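Local structure of MIP07328p (Drosophila melanogaster, 6FKK) at residues K77-V88 and L98-K106; Y407-V415 and P445-I455. The protein acts as a chemorepellent axon-guidance cue, the extracellular part studied here carrying the sema domain that probably engages a plexin-type receptor on the responding cell. All coordinates share one frame; numbering follows the deposited sequence.

Contact 1: residues K77-V88 and L98-K106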
loop_
_atom_site.group_PDB
_atom_site.type_symbol
_atom_site.label_atom_id
_atom_site.label_comp_id
_atom_site.label_asym_id
_atom_site.label_seq_id
_atom_site.Cartn_x
_atom_site.Cartn_y
_atom_site.Cartn_z
ATOM N N LYS A 77 -28.924 1.430 -8.206
ATOM C CA LYS A 77 -27.956 0.678 -7.421
ATOM C C LYS A 77 -28.687 -0.275 -6.484
ATOM O O LYS A 77 -29.841 -0.044 -6.110
ATOM C CB LYS A 77 -27.040 1.609 -6.620
ATOM C CG LYS A 77 -26.083 2.419 -7.477
ATOM C CD LYS A 77 -25.134 1.506 -8.230
ATOM C CE LYS A 77 -24.159 2.300 -9.082
ATOM N NZ LYS A 77 -23.120 1.422 -9.690
ATOM N N HIS A 78 -28.002 -1.352 -6.105
ATOM C CA HIS A 78 -28.616 -2.376 -5.278
ATOM C C HIS A 78 -28.623 -1.956 -3.810
ATOM O O HIS A 78 -28.087 -0.913 -3.427
ATOM C CB HIS A 78 -27.893 -3.711 -5.452
ATOM C CG HIS A 78 -28.087 -4.328 -6.800
ATOM N ND1 HIS A 78 -27.434 -3.874 -7.926
ATOM C CD2 HIS A 78 -28.869 -5.355 -7.207
ATOM C CE1 HIS A 78 -27.801 -4.599 -8.967
ATOM N NE2 HIS A 78 -28.670 -5.505 -8.559
ATOM N N GLU A 79 -29.254 -2.791 -2.981
ATOM C CA GLU A 79 -29.411 -2.463 -1.566
ATOM C C GLU A 79 -28.056 -2.355 -0.878
ATOM O O GLU A 79 -27.813 -1.429 -0.098
ATOM C CB GLU A 79 -30.288 -3.516 -0.886
ATOM C CG GLU A 79 -30.685 -3.219 0.561
ATOM C CD GLU A 79 -29.572 -3.496 1.554
ATOM O OE1 GLU A 79 -29.505 -2.792 2.584
ATOM O OE2 GLU A 79 -28.759 -4.408 1.299
ATOM N N TRP A 80 -27.158 -3.303 -1.155
ATOM C CA TRP A 80 -25.869 -3.318 -0.471
ATOM C C TRP A 80 -25.031 -2.103 -0.840
ATOM O O TRP A 80 -24.157 -1.691 -0.067
ATOM C CB TRP A 80 -25.118 -4.613 -0.776
ATOM C CG TRP A 80 -24.901 -4.851 -2.242
ATOM C CD1 TRP A 80 -25.811 -5.336 -3.140
ATOM C CD2 TRP A 80 -23.694 -4.624 -2.978
ATOM N NE1 TRP A 80 -25.245 -5.420 -4.389
ATOM C CE2 TRP A 80 -23.945 -4.989 -4.317
ATOM C CE3 TRP A 80 -22.426 -4.146 -2.636
ATOM C CZ2 TRP A 80 -22.974 -4.890 -5.313
ATOM C CZ3 TRP A 80 -21.462 -4.049 -3.627
ATOM C CH2 TRP A 80 -21.742 -4.419 -4.949
ATOM N N ASP A 81 -25.293 -1.511 -2.004
ATOM C CA ASP A 81 -24.606 -0.284 -2.385
ATOM C C ASP A 81 -25.194 0.939 -1.693
ATOM O O ASP A 81 -24.458 1.883 -1.383
ATOM C CB ASP A 81 -24.657 -0.104 -3.901
ATOM C CG ASP A 81 -23.546 -0.847 -4.617
ATOM O OD1 ASP A 81 -22.450 -1.003 -4.033
ATOM O OD2 ASP A 81 -23.767 -1.263 -5.773
ATOM N N CYS A 82 -26.502 0.937 -1.430
ATOM C CA CYS A 82 -27.184 2.093 -0.846
ATOM C C CYS A 82 -27.054 2.057 0.678
ATOM O O CYS A 82 -28.016 1.870 1.426
ATOM C CB CYS A 82 -28.638 2.138 -1.292
ATOM S SG CYS A 82 -28.845 2.357 -3.076
ATOM N N HIS A 83 -25.814 2.241 1.131
ATOM C CA HIS A 83 -25.489 2.390 2.540
ATOM C C HIS A 83 -24.429 3.477 2.668
ATOM O O HIS A 83 -24.026 4.100 1.682
ATOM C CB HIS A 83 -25.011 1.067 3.151
ATOM C CG HIS A 83 -26.123 0.158 3.571
ATOM N ND1 HIS A 83 -26.675 0.191 4.833
ATOM C CD2 HIS A 83 -26.785 -0.813 2.897
ATOM C CE1 HIS A 83 -27.629 -0.718 4.919
ATOM N NE2 HIS A 83 -27.716 -1.341 3.758
ATOM N N ASN A 84 -23.972 3.705 3.894
ATOM C CA ASN A 84 -22.969 4.729 4.179
ATOM C C ASN A 84 -21.699 4.028 4.656
ATOM O O ASN A 84 -21.508 3.796 5.850
ATOM C CB ASN A 84 -23.478 5.729 5.211
ATOM C CG ASN A 84 -22.513 6.877 5.429
ATOM O OD1 ASN A 84 -21.721 7.213 4.549
ATOM N ND2 ASN A 84 -22.573 7.484 6.608
ATOM N N TYR A 85 -20.827 3.694 3.708
ATOM C CA TYR A 85 -19.543 3.078 4.016
ATOM C C TYR A 85 -18.540 4.183 4.323
ATOM O O TYR A 85 -18.188 4.973 3.442
ATOM C CB TYR A 85 -19.067 2.210 2.854
ATOM C CG TYR A 85 -19.980 1.046 2.541
ATOM C CD1 TYR A 85 -21.055 1.193 1.673
ATOM C CD2 TYR A 85 -19.768 -0.201 3.115
ATOM C CE1 TYR A 85 -21.893 0.133 1.387
ATOM C CE2 TYR A 85 -20.601 -1.268 2.833
ATOM C CZ TYR A 85 -21.661 -1.096 1.971
ATOM O OH TYR A 85 -22.491 -2.159 1.692
ATOM N N LEU A 86 -18.085 4.243 5.571
ATOM C CA LEU A 86 -17.109 5.253 5.958
ATOM C C LEU A 86 -15.737 4.883 5.410
ATOM O O LEU A 86 -15.286 3.742 5.557
ATOM C CB LEU A 86 -17.058 5.399 7.481
ATOM C CG LEU A 86 -18.187 6.217 8.116
ATOM C CD1 LEU A 86 -19.473 5.409 8.237
ATOM C CD2 LEU A 86 -17.760 6.756 9.471
ATOM N N ARG A 87 -15.076 5.849 4.772
ATOM C CA ARG A 87 -13.845 5.569 4.047
ATOM C C ARG A 87 -12.735 6.590 4.260
ATOM O O ARG A 87 -11.633 6.378 3.745
ATOM C CB ARG A 87 -14.135 5.464 2.539
ATOM C CG ARG A 87 -14.848 4.188 2.126
ATOM C CD ARG A 87 -13.928 2.987 2.258
ATOM N NE ARG A 87 -14.564 1.749 1.820
ATOM C CZ ARG A 87 -15.162 0.888 2.637
ATOM N NH1 ARG A 87 -15.209 1.129 3.940
ATOM N NH2 ARG A 87 -15.711 -0.216 2.149
ATOM N N VAL A 88 -12.979 7.684 4.980
ATOM C CA VAL A 88 -11.981 8.738 5.153
ATOM C C VAL A 88 -11.977 9.175 6.611
ATOM O O VAL A 88 -13.014 9.590 7.140
ATOM C CB VAL A 88 -12.248 9.950 4.240
ATOM C CG1 VAL A 88 -11.239 11.053 4.519
ATOM C CG2 VAL A 88 -12.203 9.544 2.776
ATOM N N LEU A 98 -12.161 14.281 11.311
ATOM C CA LEU A 98 -12.786 14.351 9.998
ATOM C C LEU A 98 -13.277 12.966 9.600
ATOM O O LEU A 98 -12.523 11.991 9.669
ATOM C CB LEU A 98 -11.804 14.891 8.957
ATOM C CG LEU A 98 -12.274 14.922 7.501
ATOM C CD1 LEU A 98 -13.555 15.730 7.356
ATOM C CD2 LEU A 98 -11.181 15.475 6.598
ATOM N N LEU A 99 -14.542 12.880 9.196
ATOM C CA LEU A 99 -15.135 11.617 8.774
ATOM C C LEU A 99 -15.923 11.827 7.491
ATOM O O LEU A 99 -16.763 12.729 7.416
ATOM C CB LEU A 99 -16.050 11.037 9.858
ATOM C CG LEU A 99 -15.412 10.059 10.844
ATOM C CD1 LEU A 99 -16.477 9.464 11.753
ATOM C CD2 LEU A 99 -14.664 8.966 10.099
ATOM N N CYS A 100 -15.655 10.988 6.493
ATOM C CA CYS A 100 -16.350 11.033 5.215
ATOM C C CYS A 100 -16.803 9.628 4.843
ATOM O O CYS A 100 -16.077 8.655 5.063
ATOM C CB CYS A 100 -15.453 11.608 4.107
ATOM S SG CYS A 100 -14.617 13.178 4.495
ATOM N N GLY A 101 -18.006 9.528 4.277
ATOM C CA GLY A 101 -18.554 8.243 3.895
ATOM C C GLY A 101 -19.261 8.327 2.557
ATOM O O GLY A 101 -19.587 9.409 2.064
ATOM N N THR A 102 -19.501 7.147 1.974
ATOM C CA THR A 102 -20.141 7.082 0.663
ATOM C C THR A 102 -21.561 7.632 0.714
ATOM O O THR A 102 -21.984 8.359 -0.193
ATOM C CB THR A 102 -20.144 5.644 0.146
ATOM O OG1 THR A 102 -21.054 4.854 0.922
ATOM C CG2 THR A 102 -18.751 5.041 0.244
ATOM N N ASN A 103 -22.313 7.288 1.763
ATOM C CA ASN A 103 -23.667 7.801 1.979
ATOM C C ASN A 103 -24.566 7.522 0.772
ATOM O O ASN A 103 -25.174 8.427 0.195
ATOM C CB ASN A 103 -23.636 9.294 2.318
ATOM C CG ASN A 103 -25.007 9.850 2.661
ATOM O OD1 ASN A 103 -25.868 9.136 3.174
ATOM N ND2 ASN A 103 -25.219 11.126 2.363
ATOM N N SER A 104 -24.635 6.249 0.388
ATOM C CA SER A 104 -25.516 5.790 -0.685
ATOM C C SER A 104 -25.288 6.588 -1.966
ATOM O O SER A 104 -26.212 7.167 -2.543
ATOM C CB SER A 104 -26.980 5.858 -0.246
ATOM O OG SER A 104 -27.180 5.157 0.968
ATOM N N TYR A 105 -24.028 6.622 -2.405
ATOM C CA TYR A 105 -23.618 7.358 -3.601
ATOM C C TYR A 105 -23.972 8.840 -3.501
ATOM O O TYR A 105 -24.299 9.485 -4.501
ATOM C CB TYR A 105 -24.215 6.738 -4.868
ATOM C CG TYR A 105 -23.601 5.401 -5.231
ATOM C CD1 TYR A 105 -23.883 4.261 -4.491
ATOM C CD2 TYR A 105 -22.740 5.282 -6.315
ATOM C CE1 TYR A 105 -23.322 3.039 -4.817
ATOM C CE2 TYR A 105 -22.176 4.063 -6.652
ATOM C CZ TYR A 105 -22.471 2.945 -5.898
ATOM O OH TYR A 105 -21.912 1.730 -6.227
ATOM N N LYS A 106 -23.914 9.384 -2.288
ATOM C CA LYS A 106 -24.075 10.818 -2.042
ATOM C C LYS A 106 -23.038 11.219 -1.003
ATOM O O LYS A 106 -23.372 11.546 0.142
ATOM C CB LYS A 106 -25.498 11.137 -1.577
ATOM C CG LYS A 106 -25.833 12.620 -1.501
ATOM C CD LYS A 106 -27.241 12.832 -0.959
ATOM C CE LYS A 106 -27.625 14.304 -0.949
ATOM N NZ LYS A 106 -26.757 15.112 -0.049
#

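Contact 2: residues Y407-V415 and P445-I455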
loop_
_atom_site.group_PDB
_atom_site.type_symbol
_atom_site.label_atom_id
_atom_site.label_comp_id
_atom_site.label_asym_id
_atom_site.label_seq_id
_atom_site.Cartn_x
_atom_site.Cartn_y
_atom_site.Cartn_z
ATOM N N TYR A 407 5.595 -9.451 5.256
ATOM C CA TYR A 407 4.357 -10.209 5.331
ATOM C C TYR A 407 3.506 -9.913 4.104
ATOM O O TYR A 407 3.371 -8.755 3.696
ATOM C CB TYR A 407 3.577 -9.864 6.603
ATOM C CG TYR A 407 4.307 -10.192 7.889
ATOM C CD1 TYR A 407 5.329 -9.378 8.357
ATOM C CD2 TYR A 407 3.968 -11.310 8.637
ATOM C CE1 TYR A 407 5.997 -9.673 9.530
ATOM C CE2 TYR A 407 4.629 -11.611 9.814
ATOM C CZ TYR A 407 5.644 -10.790 10.254
ATOM O OH TYR A 407 6.307 -11.084 11.423
ATOM N N SER A 408 2.934 -10.961 3.518
ATOM C CA SER A 408 2.118 -10.812 2.325
ATOM C C SER A 408 0.914 -11.737 2.412
ATOM O O SER A 408 1.041 -12.895 2.819
ATOM C CB SER A 408 2.928 -11.113 1.057
ATOM O OG SER A 408 2.174 -10.837 -0.108
ATOM N N GLY A 409 -0.251 -11.219 2.033
ATOM C CA GLY A 409 -1.466 -12.009 2.039
ATOM C C GLY A 409 -1.962 -12.345 0.647
ATOM O O GLY A 409 -1.547 -11.718 -0.333
ATOM N N THR A 410 -2.853 -13.327 0.544
ATOM C CA THR A 410 -3.370 -13.791 -0.733
ATOM C C THR A 410 -4.889 -13.657 -0.771
ATOM O O THR A 410 -5.548 -13.455 0.253
ATOM C CB THR A 410 -2.975 -15.252 -0.994
ATOM O OG1 THR A 410 -3.706 -16.114 -0.111
ATOM C CG2 THR A 410 -1.488 -15.451 -0.760
ATOM N N ASP A 411 -5.441 -13.771 -1.982
ATOM C CA ASP A 411 -6.885 -13.910 -2.136
ATOM C C ASP A 411 -7.380 -15.268 -1.661
ATOM O O ASP A 411 -8.594 -15.465 -1.539
ATOM C CB ASP A 411 -7.288 -13.680 -3.597
ATOM C CG ASP A 411 -6.566 -14.608 -4.563
ATOM O OD1 ASP A 411 -5.809 -15.490 -4.107
ATOM O OD2 ASP A 411 -6.756 -14.452 -5.787
ATOM N N ASP A 412 -6.464 -16.201 -1.399
ATOM C CA ASP A 412 -6.804 -17.507 -0.853
ATOM C C ASP A 412 -7.042 -17.442 0.652
ATOM O O ASP A 412 -7.796 -18.257 1.194
ATOM C CB ASP A 412 -5.680 -18.496 -1.181
ATOM C CG ASP A 412 -6.092 -19.945 -1.014
ATOM O OD1 ASP A 412 -7.227 -20.208 -0.576
ATOM O OD2 ASP A 412 -5.271 -20.830 -1.332
ATOM N N GLY A 413 -6.434 -16.475 1.333
ATOM C CA GLY A 413 -6.478 -16.399 2.777
ATOM C C GLY A 413 -5.197 -16.807 3.473
ATOM O O GLY A 413 -5.201 -16.949 4.702
ATOM N N LYS A 414 -4.110 -17.001 2.735
ATOM C CA LYS A 414 -2.838 -17.403 3.311
ATOM C C LYS A 414 -1.969 -16.185 3.592
ATOM O O LYS A 414 -2.154 -15.109 3.019
ATOM C CB LYS A 414 -2.096 -18.363 2.378
ATOM C CG LYS A 414 -2.918 -19.547 1.891
ATOM C CD LYS A 414 -2.028 -20.596 1.237
ATOM C CE LYS A 414 -2.848 -21.649 0.511
ATOM N NZ LYS A 414 -3.898 -22.245 1.384
ATOM N N VAL A 415 -1.003 -16.372 4.488
ATOM C CA VAL A 415 -0.039 -15.339 4.843
ATOM C C VAL A 415 1.357 -15.926 4.705
ATOM O O VAL A 415 1.619 -17.035 5.183
ATOM C CB VAL A 415 -0.268 -14.809 6.271
ATOM C CG1 VAL A 415 0.859 -13.871 6.677
ATOM C CG2 VAL A 415 -1.615 -14.108 6.364
ATOM N N PRO A 445 -10.636 -18.453 6.360
ATOM C CA PRO A 445 -11.265 -19.560 5.630
ATOM C C PRO A 445 -10.791 -19.597 4.184
ATOM O O PRO A 445 -10.541 -18.561 3.566
ATOM C CB PRO A 445 -12.760 -19.242 5.731
ATOM C CG PRO A 445 -12.882 -18.518 7.022
ATOM C CD PRO A 445 -11.619 -17.704 7.167
ATOM N N LEU A 446 -10.681 -20.816 3.646
ATOM C CA LEU A 446 -9.993 -21.045 2.376
ATOM C C LEU A 446 -10.516 -20.176 1.237
ATOM O O LEU A 446 -9.800 -19.970 0.250
ATOM C CB LEU A 446 -10.100 -22.523 1.988
ATOM C CG LEU A 446 -9.186 -23.009 0.860
ATOM C CD1 LEU A 446 -7.729 -23.016 1.301
ATOM C CD2 LEU A 446 -9.612 -24.382 0.371
ATOM N N GLY A 447 -11.732 -19.654 1.341
ATOM C CA GLY A 447 -12.265 -18.835 0.271
ATOM C C GLY A 447 -12.001 -17.350 0.426
ATOM O O GLY A 447 -11.738 -16.653 -0.559
ATOM N N THR A 448 -12.052 -16.861 1.663
ATOM C CA THR A 448 -12.048 -15.425 1.902
ATOM C C THR A 448 -10.698 -14.810 1.531
ATOM O O THR A 448 -9.645 -15.364 1.865
ATOM C CB THR A 448 -12.369 -15.127 3.366
ATOM O OG1 THR A 448 -11.551 -15.943 4.211
ATOM C CG2 THR A 448 -13.837 -15.414 3.661
ATOM N N PRO A 449 -10.697 -13.674 0.836
ATOM C CA PRO A 449 -9.446 -12.996 0.493
ATOM C C PRO A 449 -9.010 -12.008 1.569
ATOM O O PRO A 449 -9.805 -11.529 2.381
ATOM C CB PRO A 449 -9.794 -12.252 -0.809
ATOM C CG PRO A 449 -11.208 -12.682 -1.172
ATOM C CD PRO A 449 -11.838 -13.102 0.110
ATOM N N ILE A 450 -7.717 -11.697 1.546
ATOM C CA ILE A 450 -7.093 -10.814 2.525
ATOM C C ILE A 450 -6.990 -9.418 1.922
ATOM O O ILE A 450 -6.316 -9.221 0.902
ATOM C CB ILE A 450 -5.713 -11.339 2.950
ATOM C CG1 ILE A 450 -5.858 -12.681 3.672
ATOM C CG2 ILE A 450 -4.996 -10.326 3.831
ATOM C CD1 ILE A 450 -4.548 -13.273 4.127
ATOM N N ARG A 451 -7.649 -8.448 2.554
ATOM C CA ARG A 451 -7.687 -7.080 2.048
ATOM C C ARG A 451 -6.516 -6.240 2.552
ATOM O O ARG A 451 -5.885 -5.522 1.769
ATOM C CB ARG A 451 -9.017 -6.422 2.433
ATOM C CG ARG A 451 -10.240 -7.079 1.808
ATOM C CD ARG A 451 -10.317 -6.797 0.316
ATOM N NE ARG A 451 -11.528 -7.350 -0.285
ATOM C CZ ARG A 451 -11.561 -8.456 -1.021
ATOM N NH1 ARG A 451 -10.446 -9.131 -1.257
ATOM N NH2 ARG A 451 -12.708 -8.886 -1.530
ATOM N N GLU A 452 -6.211 -6.314 3.846
ATOM C CA GLU A 452 -5.150 -5.510 4.434
ATOM C C GLU A 452 -4.437 -6.309 5.518
ATOM O O GLU A 452 -4.932 -7.335 5.992
ATOM C CB GLU A 452 -5.693 -4.200 5.022
ATOM C CG GLU A 452 -6.025 -3.136 3.988
ATOM C CD GLU A 452 -6.929 -2.053 4.543
ATOM O OE1 GLU A 452 -7.829 -2.386 5.341
ATOM O OE2 GLU A 452 -6.740 -0.871 4.183
ATOM N N LEU A 453 -3.260 -5.819 5.905
ATOM C CA LEU A 453 -2.473 -6.399 6.987
ATOM C C LEU A 453 -1.965 -5.279 7.880
ATOM O O LEU A 453 -1.395 -4.299 7.388
ATOM C CB LEU A 453 -1.293 -7.217 6.452
ATOM C CG LEU A 453 -1.614 -8.507 5.696
ATOM C CD1 LEU A 453 -0.333 -9.216 5.284
ATOM C CD2 LEU A 453 -2.487 -9.418 6.543
ATOM N N VAL A 454 -2.171 -5.425 9.186
ATOM C CA VAL A 454 -1.743 -4.447 10.179
ATOM C C VAL A 454 -0.827 -5.148 11.169
ATOM O O VAL A 454 -1.138 -6.250 11.638
ATOM C CB VAL A 454 -2.941 -3.805 10.902
ATOM C CG1 VAL A 454 -2.471 -2.682 11.816
ATOM C CG2 VAL A 454 -3.953 -3.294 9.892
ATOM N N ILE A 455 0.293 -4.508 11.492
ATOM C CA ILE A 455 1.321 -5.096 12.337
ATOM C C ILE A 455 1.406 -4.306 13.634
ATOM O O ILE A 455 1.585 -3.082 13.615
ATOM C CB ILE A 455 2.685 -5.123 11.628
ATOM C CG1 ILE A 455 2.714 -6.229 10.571
ATOM C CG2 ILE A 455 3.805 -5.300 12.638
ATOM C CD1 ILE A 455 4.065 -6.393 9.909
#

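Contact 1: residues K77-V88 and L98-K106
Leu86 pairs with Gly101 and Val88 with Cys100 in a buried antiparallel hairpin contact, made by the first two strands of a four-stranded sheet within the sema domain and extended by the loops beside them. The register slips by one residue between the two pairs, because Cys100 O receives both Arg87 N (3.0 Å, nearly straight at 173° and in the carbonyl plane) and Val88 N. On the Val88 face, Val88 CB lies 3.6 Å from Cys100 CB, and Cys100 goes on to a disulfide with Cys109. On the other face the methyl ends of Leu86 and Leu99 meet.

Beyond the strands Thr102 holds the chains together. With chi1 at 70° its OG1 sits between its own backbone N and carbonyl carbon, where it accepts Tyr85 N at 3.0 Å and sends a weak bond to His83 O. Thr102 N in turn binds Tyr85 O at 2.9 Å. His83 O also takes Ser104 N, which approaches from above the carbonyl plane. Farther out, Lys77 lays its aliphatic chain across the Tyr105 ring, CG 4.0 Å from the centroid in a CH-pi contact, while Asp81 CB lies at the ring edge. The Cys82–Cys72 disulfide ties this loop to helix 66-74. Two neighbouring residues facing one across the pair make a classic beta bulge, here at the inner hairpin of a beta-propeller blade.

Contact 2: residues Y407-V415 and P445-I455
Thr410 OG1 accepts three backbone N-H groups, from Lys414 N at 3.0 Å and, more weakly, from Asp412 N and Gly413 N, and so fixes the turn of a hairpin; Thr410 O faces the other segment and takes Ile450 N at 3.1 Å. This is an interface between two neighbouring blades of the sema beta-propeller. The chain from Pro445 to Pro449 belongs to the link between the blades and runs past the 410-414 turn, and farther on strand 452-455 packs against strand 407-410, the axes 7.7 Å apart and inclined at 151°.

Ile450 fills the angle of the hairpin. Its chain is fully extended (chi2 180°), which carries CD1 in to the Gly413 backbone and to Val415 CG2, 3.8 Å away. Gly409 leaves space for this side chain: a CB there would collide with Ile450 CG2. Across the turn, the Pro449 ring covers the Asp411 backbone.

At the turn end of the contact, Asp412 OD2 forms a salt bridge with Lys414 NZ at 3.4 Å, and Leu446 CD1 lies against both residues. Gln442 and Thr11 also bind the lysine. Replacing Asp412 by an alanine would probably leave the Lys414 ammonium without this carboxylate mate and take away the group that Leu446 CD1 lies against.

At the opposite end of the contact Leu453 CD1 rests 3.8 Å from Gly409 N. Beyond it the Tyr407 ring, its OH bonded to Leu475 O, meets Ile455 obliquely, with Tyr407 CD1 3.6 Å from Ile455 CD1.

Both contacts lie in the sema propeller, their centres 25 Å apart and their nearest atoms about 8 Å apart, so they do not touch. Contact 1 comes first along the chain and is complete before contact 2 opens. They share no sheet: the first lies on the hairpin of the sheet of strands 86-91 to 135-140 and the loops that flank it, whereas contact 2 joins the sheet of strands 386-396 to 432-442 with the one containing 452-456. That last sheet also takes in strand 18-21 from the chain start, which closes the propeller ring. Together they illustrate two levels of the fold, hairpin pairing within a blade and packing between blades, with a backbone bond at the turn.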